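Local coordinates for carbonic anhydrase (PDB 7COI), which probably catalyses the reversible hydration of carbon dioxide to hydrogencarbonate and a proton, as a zinc-dependent carbonic anhydrase of the beta class, at residues Ile114-Cys119 and Thr127-Leu132; Ala209-Leu214 and Val220-Glu225; Asn145-Ala150 and Leu232-Gln237; Gly254-Val259 and Arg265-Ala270; Val240-Met245 and Lys277-Ser282. All blocks are in the same frame, centred on the assembly; numbering follows the deposited sequence.

From the N terminus, contact 1 closes first, a short loop from strand 114-119 to the helix that follows it. N145-A150, after strand 137-142, then waits for L232-Q237, so contact 3 closes a long loop; contact 2, joining helices 208-212 and 216-236, closes and lies wholly within it. Next V240-M245 opens contact 5, which shuts only at K277-S282 and encloses the hairpin of contact 4. Contacts 1 and 4 reach the same sheet and touch through I129 and Y257. The salt bridge E225-R265 ties contact 2 to contact 4, L232 packs on G254 between contacts 3 and 4, and T236 with R279 joins contact 3 to contact 5.

Contact 1 (Ile114-Cys119 and Thr127-Leu132); sequences ILWIGC and TTILGL. With ZN (zinc ion), chain F.
The six-membered ring of W116 meets two aliphatic side chains from T127-L132. L130 CD1 lies 3.9 Å from W116 CZ3, while I129 CD1 reaches W116 CH2 at 4.1 Å, its side chain crossing that of the tryptophan at about a right angle. A broad indole suits this place because one ring can serve two branched neighbours at once. With CG anti to the backbone N (chi1 176°), the ring is carried off the strand toward the helix. At the start of the strand, I114 CD1 makes a looser touch with L132 CD1 at 4.5 Å. No hydrogen bond spans the segments; the contact is wholly apolar.

What presents these side chains is the end of the helix. G131, with positive phi, closes it in a Schellman motif, L132 N bonding back to T127 O at 3.0 Å and G131 N to T128 O at 3.1 Å; the turn leaves L130 and L132 both facing the strand. At the far end of the strand, C119 SG binds the zinc ion at 2.3 Å, together with H175 and C178. The pair forms the first half of a beta-alpha-beta unit, strand 114-119 running between strands 137-142 and 169-175, with W91 of the second subunit packing on I129.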
# COMPACT_ATOMS: atom_id res chain seq x y z
N ILE A 114 8.76 -8.75 -23.35
CA ILE A 114 9.23 -7.52 -22.67
C ILE A 114 8.19 -7.10 -21.63
O ILE A 114 6.98 -6.99 -22.00
CB ILE A 114 9.53 -6.38 -23.65
CG1 ILE A 114 10.61 -6.80 -24.68
CG2 ILE A 114 9.95 -5.13 -22.88
CD1 ILE A 114 10.82 -5.83 -25.80
N LEU A 115 8.65 -6.87 -20.40
CA LEU A 115 7.93 -6.07 -19.38
C LEU A 115 8.56 -4.69 -19.39
O LEU A 115 9.78 -4.57 -19.18
CB LEU A 115 8.01 -6.71 -17.98
CG LEU A 115 7.62 -5.77 -16.81
CD1 LEU A 115 6.17 -5.32 -16.95
CD2 LEU A 115 7.82 -6.46 -15.48
N TRP A 116 7.73 -3.66 -19.59
CA TRP A 116 8.15 -2.24 -19.55
C TRP A 116 7.59 -1.61 -18.28
O TRP A 116 6.39 -1.71 -18.07
CB TRP A 116 7.60 -1.54 -20.77
CG TRP A 116 7.84 -0.07 -20.87
CD1 TRP A 116 7.11 0.94 -20.31
CD2 TRP A 116 8.87 0.57 -21.63
NE1 TRP A 116 7.59 2.15 -20.70
CE2 TRP A 116 8.67 1.96 -21.52
CE3 TRP A 116 9.90 0.09 -22.44
CZ2 TRP A 116 9.47 2.88 -22.16
CZ3 TRP A 116 10.71 1.02 -23.07
CH2 TRP A 116 10.49 2.38 -22.94
N ILE A 117 8.46 -1.04 -17.47
CA ILE A 117 8.07 -0.19 -16.31
C ILE A 117 8.54 1.21 -16.66
O ILE A 117 9.77 1.44 -16.77
CB ILE A 117 8.62 -0.71 -14.98
CG1 ILE A 117 8.19 -2.15 -14.71
CG2 ILE A 117 8.19 0.26 -13.88
CD1 ILE A 117 8.91 -2.85 -13.59
N GLY A 118 7.60 2.10 -16.92
CA GLY A 118 7.93 3.49 -17.24
C GLY A 118 7.02 4.50 -16.56
O GLY A 118 6.20 4.15 -15.69
N CYS A 119 7.20 5.75 -16.94
CA CYS A 119 6.45 6.87 -16.36
C CYS A 119 5.09 6.97 -17.06
O CYS A 119 5.00 6.69 -18.27
CB CYS A 119 7.23 8.18 -16.41
SG CYS A 119 6.38 9.41 -15.49
N THR A 127 4.75 1.29 -26.62
CA THR A 127 4.55 0.48 -27.87
C THR A 127 4.83 1.38 -29.06
O THR A 127 5.46 0.90 -30.02
CB THR A 127 3.17 -0.20 -27.85
OG1 THR A 127 3.17 -1.07 -26.71
CG2 THR A 127 2.89 -1.01 -29.10
N THR A 128 4.40 2.64 -29.00
CA THR A 128 4.66 3.61 -30.08
C THR A 128 6.17 3.90 -30.17
O THR A 128 6.73 3.82 -31.32
CB THR A 128 3.88 4.90 -29.81
OG1 THR A 128 2.48 4.64 -29.80
CG2 THR A 128 4.21 5.96 -30.84
N ILE A 129 6.81 4.27 -29.07
CA ILE A 129 8.22 4.78 -29.17
C ILE A 129 9.16 3.61 -29.50
O ILE A 129 10.29 3.89 -29.98
CB ILE A 129 8.66 5.57 -27.92
CG1 ILE A 129 8.84 4.67 -26.71
CG2 ILE A 129 7.68 6.71 -27.66
CD1 ILE A 129 9.20 5.43 -25.43
N LEU A 130 8.76 2.37 -29.26
CA LEU A 130 9.58 1.17 -29.59
C LEU A 130 9.32 0.67 -31.03
O LEU A 130 9.95 -0.32 -31.41
CB LEU A 130 9.29 0.07 -28.57
CG LEU A 130 9.80 0.33 -27.16
CD1 LEU A 130 9.34 -0.75 -26.22
CD2 LEU A 130 11.32 0.49 -27.12
N GLY A 131 8.36 1.25 -31.75
CA GLY A 131 7.98 0.78 -33.09
C GLY A 131 7.42 -0.62 -33.04
O GLY A 131 7.70 -1.42 -33.97
N LEU A 132 6.67 -0.96 -31.99
CA LEU A 132 6.16 -2.33 -31.79
C LEU A 132 4.65 -2.34 -31.97
O LEU A 132 4.04 -1.30 -32.34
CB LEU A 132 6.62 -2.88 -30.43
CG LEU A 132 8.13 -3.11 -30.30
CD1 LEU A 132 8.50 -3.58 -28.90
CD2 LEU A 132 8.61 -4.13 -31.33
ZN ZN F . 7.83 11.25 -15.63

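Contact 2 (Ala209-Leu214 and Val220-Glu225); sequences AELQSL and VVRLAE
R222 meets E210 and L214 where two consecutive helices, 208-212 and 216-236, pack against each other across a tight turn, a local helix-helix packing. The polar part is a salt bridge: R222 NH1 donates to E210 OE1 at a short 2.5 Å, with an N-H...O angle of 148°. The carboxylate oxygen uses its anti lone pair and sits close to the guanidinium plane, although the two planes are turned 49° apart. E210 reaches across with an extended chain, whereas R222 bends at chi2 and chi3, which folds its head back beside E210. With R222 on OE1 and H207 on OE2, rotation of the E210 carboxylate is probably restricted. A long ion pair from R222 NE to E225 extends the network.

The apolar part uses the arginine's methylenes. L211 CD2 touches R222 CG at 3.9 Å, then continues to L223 CB at 4.3 Å, and L223 itself packs on V181 and L185 of helix 179-185. Arginine suits this partly exposed border because its methylene stem is apolar and its head charged. L214 serves both: its CD1 lies 3.6 Å from R222 CB and, 4.0 Å above the guanidinium plane, sits over the centre of one face.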
# COMPACT_ATOMS: atom_id res chain seq x y z
N ALA A 209 25.06 16.60 -2.55
CA ALA A 209 26.21 17.43 -2.99
C ALA A 209 26.35 17.33 -4.51
O ALA A 209 26.44 18.38 -5.18
CB ALA A 209 27.47 17.00 -2.27
N GLU A 210 26.33 16.10 -5.05
CA GLU A 210 26.41 15.83 -6.52
C GLU A 210 25.29 16.58 -7.25
O GLU A 210 25.58 17.24 -8.27
CB GLU A 210 26.37 14.31 -6.73
CG GLU A 210 26.16 13.87 -8.17
CD GLU A 210 25.96 12.36 -8.31
OE1 GLU A 210 25.73 11.90 -9.43
OE2 GLU A 210 26.02 11.67 -7.29
N LEU A 211 24.04 16.50 -6.77
CA LEU A 211 22.90 17.13 -7.47
C LEU A 211 22.99 18.66 -7.37
O LEU A 211 22.62 19.33 -8.35
CB LEU A 211 21.58 16.63 -6.89
CG LEU A 211 21.27 15.16 -7.15
CD1 LEU A 211 20.10 14.71 -6.27
CD2 LEU A 211 20.99 14.94 -8.63
N GLN A 212 23.44 19.18 -6.23
CA GLN A 212 23.54 20.66 -6.03
C GLN A 212 24.63 21.24 -6.96
O GLN A 212 24.53 22.44 -7.28
CB GLN A 212 23.79 20.98 -4.56
CG GLN A 212 22.51 20.86 -3.72
CD GLN A 212 22.73 21.12 -2.24
OE1 GLN A 212 21.83 21.52 -1.52
NE2 GLN A 212 23.94 20.85 -1.78
N SER A 213 25.61 20.43 -7.38
CA SER A 213 26.73 20.83 -8.28
C SER A 213 26.27 20.95 -9.74
O SER A 213 27.08 21.38 -10.58
CB SER A 213 27.88 19.86 -8.14
OG SER A 213 27.70 18.75 -9.01
N LEU A 214 25.04 20.54 -10.06
CA LEU A 214 24.47 20.51 -11.44
C LEU A 214 23.45 21.63 -11.61
O LEU A 214 22.90 22.09 -10.60
CB LEU A 214 23.79 19.15 -11.68
CG LEU A 214 24.66 17.91 -11.56
CD1 LEU A 214 23.82 16.66 -11.80
CD2 LEU A 214 25.84 17.94 -12.52
N VAL A 220 17.67 17.07 -12.80
CA VAL A 220 16.43 16.30 -13.12
C VAL A 220 16.85 15.07 -13.92
O VAL A 220 16.35 14.01 -13.63
CB VAL A 220 15.39 17.15 -13.86
CG1 VAL A 220 14.30 16.30 -14.49
CG2 VAL A 220 14.79 18.21 -12.95
N VAL A 221 17.79 15.20 -14.86
CA VAL A 221 18.29 14.03 -15.63
C VAL A 221 19.06 13.11 -14.68
O VAL A 221 18.84 11.91 -14.78
CB VAL A 221 19.16 14.47 -16.82
CG1 VAL A 221 19.94 13.31 -17.43
CG2 VAL A 221 18.28 15.14 -17.87
N ARG A 222 19.95 13.63 -13.84
CA ARG A 222 20.83 12.80 -12.98
C ARG A 222 19.94 12.02 -12.03
O ARG A 222 20.14 10.81 -11.88
CB ARG A 222 21.84 13.64 -12.19
CG ARG A 222 22.80 12.82 -11.33
CD ARG A 222 23.61 11.79 -12.08
NE ARG A 222 24.45 12.50 -13.04
CZ ARG A 222 25.57 13.19 -12.77
NH1 ARG A 222 26.07 13.25 -11.54
NH2 ARG A 222 26.21 13.81 -13.75
N LEU A 223 18.99 12.68 -11.40
CA LEU A 223 18.10 12.00 -10.43
C LEU A 223 17.24 10.98 -11.17
O LEU A 223 16.98 9.90 -10.60
CB LEU A 223 17.27 13.03 -9.67
CG LEU A 223 16.39 12.44 -8.57
CD1 LEU A 223 17.17 11.56 -7.62
CD2 LEU A 223 15.69 13.54 -7.80
N ALA A 224 16.79 11.26 -12.39
CA ALA A 224 16.03 10.30 -13.23
C ALA A 224 16.88 9.05 -13.46
O ALA A 224 16.38 7.96 -13.37
CB ALA A 224 15.60 10.95 -14.53
N GLU A 225 18.18 9.21 -13.76
CA GLU A 225 19.11 8.07 -13.96
C GLU A 225 19.30 7.30 -12.65
O GLU A 225 19.29 6.07 -12.70
CB GLU A 225 20.49 8.54 -14.45
CG GLU A 225 20.42 9.22 -15.79
CD GLU A 225 21.72 9.85 -16.26
OE1 GLU A 225 22.57 10.15 -15.41
OE2 GLU A 225 21.85 10.07 -17.48

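Contact 3 (Asn145-Ala150 and Leu232-Gln237); sequences NVIHPA and LKALTQ
I147 comes up against A234 where an irregular, extended run of chain passes the last turns of a helix. N145-A150 has no helix or strand; I147 and H148 have extended backbone angles before P149 turns the chain toward helix 152-164. L232-T236 is helical, and Q237 is the first residue to leave helical angles, with T236 N still bonded to L232 O at 3.1 Å. No hydrogen bond links the segments.

The side chains meet through one isoleucine. I147 CG2 rests on A234 CB at 3.8 Å, and alanine suits this site because a lone methyl lets the loop come close to the helix; the same methyl also lies 4.0 Å from I147 O. The other branch has CG1 anti to the carbonyl carbon (chi1 -48°), and a chi2 of -143°, off the staggered positions, then sets I147 CD1 4.3 Å from L235 CB. Thus the two arms of the beta-branched residue engage successive helix residues. I147 also packs on I172, and L235 on V170, both of strand 169-175, so the contact is buried between loop, helix and sheet. At the helix end, Q237 bonds through its amide to Q202 and E205 of the third subunit, and H148 packs on A150 of that subunit. This is the layered helix-on-sheet packing of an alpha/beta fold, here with a connecting loop wedged against the helix beside a subunit interface.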
# COMPACT_ATOMS: atom_id res chain seq x y z
N ASN A 145 8.10 6.28 -12.73
CA ASN A 145 8.66 4.91 -12.90
C ASN A 145 9.34 4.50 -11.58
O ASN A 145 10.42 3.89 -11.63
CB ASN A 145 9.57 4.82 -14.15
CG ASN A 145 10.65 5.88 -14.29
OD1 ASN A 145 10.39 6.95 -14.82
ND2 ASN A 145 11.87 5.58 -13.85
N VAL A 146 8.69 4.72 -10.44
CA VAL A 146 9.26 4.44 -9.09
C VAL A 146 8.91 3.01 -8.71
O VAL A 146 7.75 2.60 -8.85
CB VAL A 146 8.77 5.44 -8.04
CG1 VAL A 146 9.22 5.08 -6.63
CG2 VAL A 146 9.22 6.84 -8.38
N ILE A 147 9.91 2.26 -8.24
CA ILE A 147 9.70 0.91 -7.67
C ILE A 147 9.81 1.01 -6.16
O ILE A 147 10.94 1.02 -5.63
CB ILE A 147 10.67 -0.14 -8.24
CG1 ILE A 147 10.72 -0.07 -9.77
CG2 ILE A 147 10.32 -1.52 -7.73
CD1 ILE A 147 10.85 -1.39 -10.46
N HIS A 148 8.67 1.07 -5.47
CA HIS A 148 8.60 0.88 -4.01
C HIS A 148 8.68 -0.62 -3.80
O HIS A 148 7.86 -1.33 -4.37
CB HIS A 148 7.29 1.41 -3.43
CG HIS A 148 7.15 2.89 -3.50
ND1 HIS A 148 7.43 3.70 -2.42
CD2 HIS A 148 6.70 3.70 -4.48
CE1 HIS A 148 7.18 4.95 -2.77
NE2 HIS A 148 6.73 4.98 -4.01
N PRO A 149 9.63 -1.12 -3.00
CA PRO A 149 9.79 -2.56 -2.83
C PRO A 149 8.51 -3.32 -2.49
O PRO A 149 8.30 -4.36 -3.06
CB PRO A 149 10.78 -2.65 -1.65
CG PRO A 149 11.60 -1.39 -1.76
CD PRO A 149 10.62 -0.34 -2.23
N ALA A 150 7.68 -2.79 -1.61
CA ALA A 150 6.47 -3.49 -1.14
C ALA A 150 5.18 -2.96 -1.80
O ALA A 150 4.10 -3.32 -1.32
CB ALA A 150 6.40 -3.37 0.36
N LEU A 232 16.19 -0.78 -10.67
CA LEU A 232 16.72 -2.09 -11.14
C LEU A 232 17.20 -2.89 -9.92
O LEU A 232 17.03 -4.10 -9.91
CB LEU A 232 17.88 -1.87 -12.12
CG LEU A 232 17.52 -1.33 -13.50
CD1 LEU A 232 18.77 -0.94 -14.26
CD2 LEU A 232 16.69 -2.29 -14.31
N LYS A 233 17.75 -2.22 -8.92
CA LYS A 233 18.18 -2.88 -7.66
C LYS A 233 16.93 -3.40 -6.96
O LYS A 233 16.89 -4.58 -6.63
CB LYS A 233 19.03 -1.92 -6.84
CG LYS A 233 19.43 -2.44 -5.46
CD LYS A 233 20.44 -1.55 -4.78
CE LYS A 233 20.85 -2.08 -3.42
NZ LYS A 233 21.79 -1.16 -2.76
N ALA A 234 15.90 -2.57 -6.79
CA ALA A 234 14.64 -2.97 -6.13
C ALA A 234 14.02 -4.14 -6.89
O ALA A 234 13.48 -5.05 -6.26
CB ALA A 234 13.71 -1.80 -6.06
N LEU A 235 14.06 -4.10 -8.22
CA LEU A 235 13.46 -5.14 -9.09
C LEU A 235 14.15 -6.47 -8.80
O LEU A 235 13.45 -7.48 -8.71
CB LEU A 235 13.65 -4.69 -10.55
CG LEU A 235 13.28 -5.69 -11.62
CD1 LEU A 235 11.77 -5.93 -11.61
CD2 LEU A 235 13.72 -5.14 -12.97
N THR A 236 15.48 -6.47 -8.64
CA THR A 236 16.25 -7.71 -8.40
C THR A 236 16.18 -8.17 -6.94
O THR A 236 16.55 -9.33 -6.71
CB THR A 236 17.70 -7.57 -8.89
OG1 THR A 236 18.34 -6.49 -8.22
CG2 THR A 236 17.78 -7.32 -10.38
N GLN A 237 15.69 -7.35 -6.01
CA GLN A 237 15.43 -7.73 -4.59
C GLN A 237 14.07 -8.40 -4.48
O GLN A 237 13.29 -8.05 -3.58
CB GLN A 237 15.58 -6.53 -3.68
CG GLN A 237 17.02 -6.04 -3.60
CD GLN A 237 17.20 -4.81 -2.76
OE1 GLN A 237 16.35 -3.93 -2.73
NE2 GLN A 237 18.33 -4.71 -2.07

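Contact 4 (Gly254-Val259 and Arg265-Ala270); sequences GLIYDV and RQLDAA
I256 lies against one face of the guanidinium group of R265, its CB 3.9 Å from the plane and over its centre, with CG2 reaching R265 NH2 at 3.9 Å. The two are partners in a beta hairpin, strands 251-257 and 264-266, at one edge of the chain's mixed sheet, and their side chains run side by side. R265 has CG between the backbone N and the carbonyl carbon (chi1 60°), then stays extended to NE, which lays the head over its neighbour while NH2 forms a salt bridge with E225. An arginine suits this exposed strand: its flat head covers a buried isoleucine and its charge is met by a carboxylate. Farther along, I256 CG1 meets L267 CD2 at 3.8 Å; helix 216-236 covers this face through V228. The side chain of I256 is about 5 Å from that of the zinc ligand H175, placing the hairpin next to the metal-site strand.

On the other face, L255 CD2 touches Q266 CG at 3.8 Å, and F81 of the second subunit packs on both.

The backbones pair antiparallel. I256 and R265 form the hydrogen-bonded pair, R265 N reaching I256 O at 2.8 Å and I256 N donating in return to R265 O; L255 and Q266 are a non-hydrogen-bonded pair. The next bond runs from L267 N to G254 O at 2.9 Å. G254, without a side chain, fits close to L267. Beyond them a single water accepts from G254 N and donates to L267 O at 2.8 Å.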
# COMPACT_ATOMS: atom_id res chain seq x y z
N GLY A 254 18.10 -0.69 -17.87
CA GLY A 254 17.75 0.70 -17.55
C GLY A 254 17.88 1.55 -18.77
O GLY A 254 18.95 1.48 -19.44
N LEU A 255 16.84 2.34 -19.07
CA LEU A 255 16.82 3.27 -20.22
C LEU A 255 16.47 4.65 -19.72
O LEU A 255 15.75 4.76 -18.69
CB LEU A 255 15.81 2.86 -21.28
CG LEU A 255 15.96 1.47 -21.88
CD1 LEU A 255 14.87 1.21 -22.90
CD2 LEU A 255 17.32 1.31 -22.55
N ILE A 256 16.90 5.66 -20.47
CA ILE A 256 16.35 7.03 -20.41
C ILE A 256 15.78 7.38 -21.79
O ILE A 256 16.49 7.22 -22.82
CB ILE A 256 17.38 8.06 -19.94
CG1 ILE A 256 17.83 7.80 -18.49
CG2 ILE A 256 16.85 9.46 -20.14
CD1 ILE A 256 16.78 7.99 -17.39
N TYR A 257 14.54 7.87 -21.80
CA TYR A 257 13.82 8.35 -22.99
C TYR A 257 13.99 9.85 -23.05
O TYR A 257 13.62 10.52 -22.09
CB TYR A 257 12.35 7.97 -22.95
CG TYR A 257 11.58 8.45 -24.15
CD1 TYR A 257 11.91 7.99 -25.42
CD2 TYR A 257 10.59 9.44 -24.04
CE1 TYR A 257 11.22 8.43 -26.53
CE2 TYR A 257 9.90 9.88 -25.15
CZ TYR A 257 10.21 9.37 -26.40
OH TYR A 257 9.57 9.81 -27.53
N ASP A 258 14.50 10.37 -24.17
CA ASP A 258 14.64 11.83 -24.38
C ASP A 258 13.35 12.30 -25.05
O ASP A 258 13.13 11.97 -26.26
CB ASP A 258 15.91 12.12 -25.21
CG ASP A 258 16.22 13.58 -25.39
OD1 ASP A 258 15.28 14.39 -25.41
OD2 ASP A 258 17.41 13.90 -25.48
N VAL A 259 12.51 13.03 -24.33
CA VAL A 259 11.17 13.43 -24.86
C VAL A 259 11.34 14.41 -26.02
O VAL A 259 10.38 14.57 -26.78
CB VAL A 259 10.27 14.02 -23.76
CG1 VAL A 259 10.01 12.98 -22.67
CG2 VAL A 259 10.86 15.28 -23.17
N ARG A 265 18.18 5.91 -24.66
CA ARG A 265 19.62 5.58 -24.38
C ARG A 265 19.71 4.58 -23.23
O ARG A 265 18.89 4.65 -22.26
CB ARG A 265 20.46 6.82 -24.16
CG ARG A 265 20.03 7.68 -23.01
CD ARG A 265 20.89 8.93 -22.95
NE ARG A 265 20.49 9.86 -21.90
CZ ARG A 265 20.89 9.79 -20.62
NH1 ARG A 265 21.67 8.81 -20.21
NH2 ARG A 265 20.48 10.71 -19.76
N GLN A 266 20.64 3.62 -23.36
CA GLN A 266 20.93 2.63 -22.29
C GLN A 266 21.76 3.29 -21.19
O GLN A 266 22.67 4.07 -21.49
CB GLN A 266 21.65 1.39 -22.83
CG GLN A 266 20.80 0.58 -23.76
CD GLN A 266 21.43 -0.74 -24.08
OE1 GLN A 266 21.41 -1.68 -23.29
NE2 GLN A 266 22.00 -0.78 -25.26
N LEU A 267 21.43 2.97 -19.94
CA LEU A 267 22.29 3.30 -18.77
C LEU A 267 23.23 2.13 -18.51
O LEU A 267 22.77 0.95 -18.65
CB LEU A 267 21.40 3.55 -17.56
CG LEU A 267 20.42 4.71 -17.74
CD1 LEU A 267 19.61 4.91 -16.49
CD2 LEU A 267 21.16 5.97 -18.14
N ASP A 268 24.48 2.46 -18.15
CA ASP A 268 25.54 1.49 -17.76
C ASP A 268 25.04 0.59 -16.63
O ASP A 268 25.16 -0.65 -16.75
CB ASP A 268 26.82 2.20 -17.31
CG ASP A 268 27.48 2.99 -18.43
OD1 ASP A 268 27.52 2.47 -19.57
OD2 ASP A 268 27.94 4.12 -18.14
N ALA A 269 24.51 1.19 -15.57
CA ALA A 269 23.77 0.46 -14.52
C ALA A 269 24.57 -0.78 -14.09
O ALA A 269 23.96 -1.87 -13.90
CB ALA A 269 22.38 0.13 -15.05
N ALA A 270 25.89 -0.64 -13.95
CA ALA A 270 26.82 -1.69 -13.49
C ALA A 270 26.62 -1.93 -11.99
O ALA A 270 26.40 -0.95 -11.24
CB ALA A 270 28.25 -1.31 -13.82
O HOH W 1 20.95 -0.85 -17.62

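Contact 5 (Val240-Met245 and Lys277-Ser282); sequences VVLEAM and KARLTS
L242 reaches across from helix 239-248 to helix 273-283 and divides its contacts between two consecutive residues. Its isobutyl group extends toward the second helix, where CD1 comes to rest 3.9 Å from R279 O and 4.2 Å from R279 CG. L280 slides past it in the opposite direction, putting its CD1 3.8 Å from L242 CB and 4.0 Å from L242 CD2. The CB of L280 does not head straight for the other helix; torsions unusual for leucine, chi1 -129° and chi2 19°, away from the staggered positions, bring CD1 round onto L242.

This is helix-helix packing at the periphery of the subunit's alpha/beta fold, away from the zinc site, with L276 and F283 also lying on L242. Leucine suits such a place, being compact at CB yet branched enough to touch both neighbours.

R279 crosses L242 at about a right angle and, of its side chain, lends the aliphatic stem, through CG. A bend at chi3 turns its head aside to polar partners: T236 and E271 in the same chain, and E205 of the third subunit. On the same helix, S282 OG donates to A278 O at 2.8 Å, from the opposite face of that carbonyl to S282 N.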
# COMPACT_ATOMS: atom_id res chain seq x y z
N VAL A 240 11.20 -13.72 -7.32
CA VAL A 240 10.65 -14.16 -8.63
C VAL A 240 11.62 -13.72 -9.74
O VAL A 240 11.82 -14.52 -10.73
CB VAL A 240 9.20 -13.69 -8.87
CG1 VAL A 240 9.08 -12.17 -8.98
CG2 VAL A 240 8.61 -14.34 -10.10
N VAL A 241 12.19 -12.53 -9.63
CA VAL A 241 13.15 -12.01 -10.63
C VAL A 241 14.47 -12.79 -10.52
O VAL A 241 15.00 -13.21 -11.58
CB VAL A 241 13.36 -10.50 -10.45
CG1 VAL A 241 14.44 -9.96 -11.36
CG2 VAL A 241 12.03 -9.77 -10.67
N LEU A 242 15.03 -12.92 -9.32
CA LEU A 242 16.33 -13.64 -9.15
C LEU A 242 16.22 -15.07 -9.70
O LEU A 242 17.17 -15.51 -10.39
CB LEU A 242 16.74 -13.64 -7.68
CG LEU A 242 17.11 -12.27 -7.12
CD1 LEU A 242 17.12 -12.29 -5.61
CD2 LEU A 242 18.43 -11.80 -7.68
N GLU A 243 15.12 -15.75 -9.42
CA GLU A 243 14.85 -17.13 -9.92
C GLU A 243 14.92 -17.14 -11.46
O GLU A 243 15.59 -18.02 -12.06
CB GLU A 243 13.49 -17.64 -9.45
CG GLU A 243 13.36 -17.93 -7.96
CD GLU A 243 11.90 -18.02 -7.52
OE1 GLU A 243 11.03 -18.35 -8.38
OE2 GLU A 243 11.59 -17.69 -6.33
N ALA A 244 14.27 -16.18 -12.13
CA ALA A 244 14.20 -16.11 -13.61
C ALA A 244 15.57 -15.76 -14.19
O ALA A 244 15.90 -16.23 -15.30
CB ALA A 244 13.16 -15.10 -14.05
N MET A 245 16.35 -14.94 -13.49
CA MET A 245 17.70 -14.58 -13.95
C MET A 245 18.57 -15.86 -13.95
O MET A 245 19.28 -16.07 -14.92
CB MET A 245 18.31 -13.49 -13.09
CG MET A 245 17.62 -12.17 -13.29
SD MET A 245 18.15 -10.96 -12.11
CE MET A 245 19.58 -10.28 -12.95
N LYS A 277 25.44 -11.82 -5.79
CA LYS A 277 25.65 -13.00 -4.90
C LYS A 277 25.02 -12.71 -3.53
O LYS A 277 24.28 -13.58 -3.04
CB LYS A 277 27.13 -13.35 -4.80
CG LYS A 277 27.75 -13.74 -6.14
CD LYS A 277 29.04 -14.48 -6.01
CE LYS A 277 29.68 -14.75 -7.36
NZ LYS A 277 30.72 -15.80 -7.26
N ALA A 278 25.30 -11.55 -2.94
CA ALA A 278 24.73 -11.14 -1.64
C ALA A 278 23.19 -11.06 -1.75
O ALA A 278 22.47 -11.44 -0.80
CB ALA A 278 25.33 -9.82 -1.20
N ARG A 279 22.71 -10.56 -2.90
CA ARG A 279 21.24 -10.37 -3.11
C ARG A 279 20.57 -11.74 -3.18
O ARG A 279 19.55 -11.94 -2.55
CB ARG A 279 21.00 -9.56 -4.38
CG ARG A 279 19.56 -9.09 -4.53
CD ARG A 279 19.43 -7.87 -5.42
NE ARG A 279 20.31 -6.83 -4.95
CZ ARG A 279 21.01 -6.00 -5.72
NH1 ARG A 279 20.87 -5.98 -7.03
NH2 ARG A 279 21.85 -5.15 -5.16
N LEU A 280 21.16 -12.68 -3.92
CA LEU A 280 20.67 -14.08 -4.02
C LEU A 280 20.53 -14.66 -2.61
O LEU A 280 19.45 -15.21 -2.26
CB LEU A 280 21.70 -14.88 -4.83
CG LEU A 280 21.31 -15.74 -6.02
CD1 LEU A 280 19.94 -15.39 -6.64
CD2 LEU A 280 22.43 -15.67 -7.06
N THR A 281 21.60 -14.57 -1.81
CA THR A 281 21.65 -15.13 -0.44
C THR A 281 20.52 -14.50 0.38
O THR A 281 19.88 -15.23 1.15
CB THR A 281 23.00 -14.84 0.21
OG1 THR A 281 23.99 -15.43 -0.64
CG2 THR A 281 23.06 -15.34 1.64
N SER A 282 20.33 -13.19 0.22
CA SER A 282 19.46 -12.36 1.10
C SER A 282 18.00 -12.45 0.68
O SER A 282 17.15 -12.25 1.57
CB SER A 282 19.91 -10.93 1.11
OG SER A 282 21.21 -10.81 1.65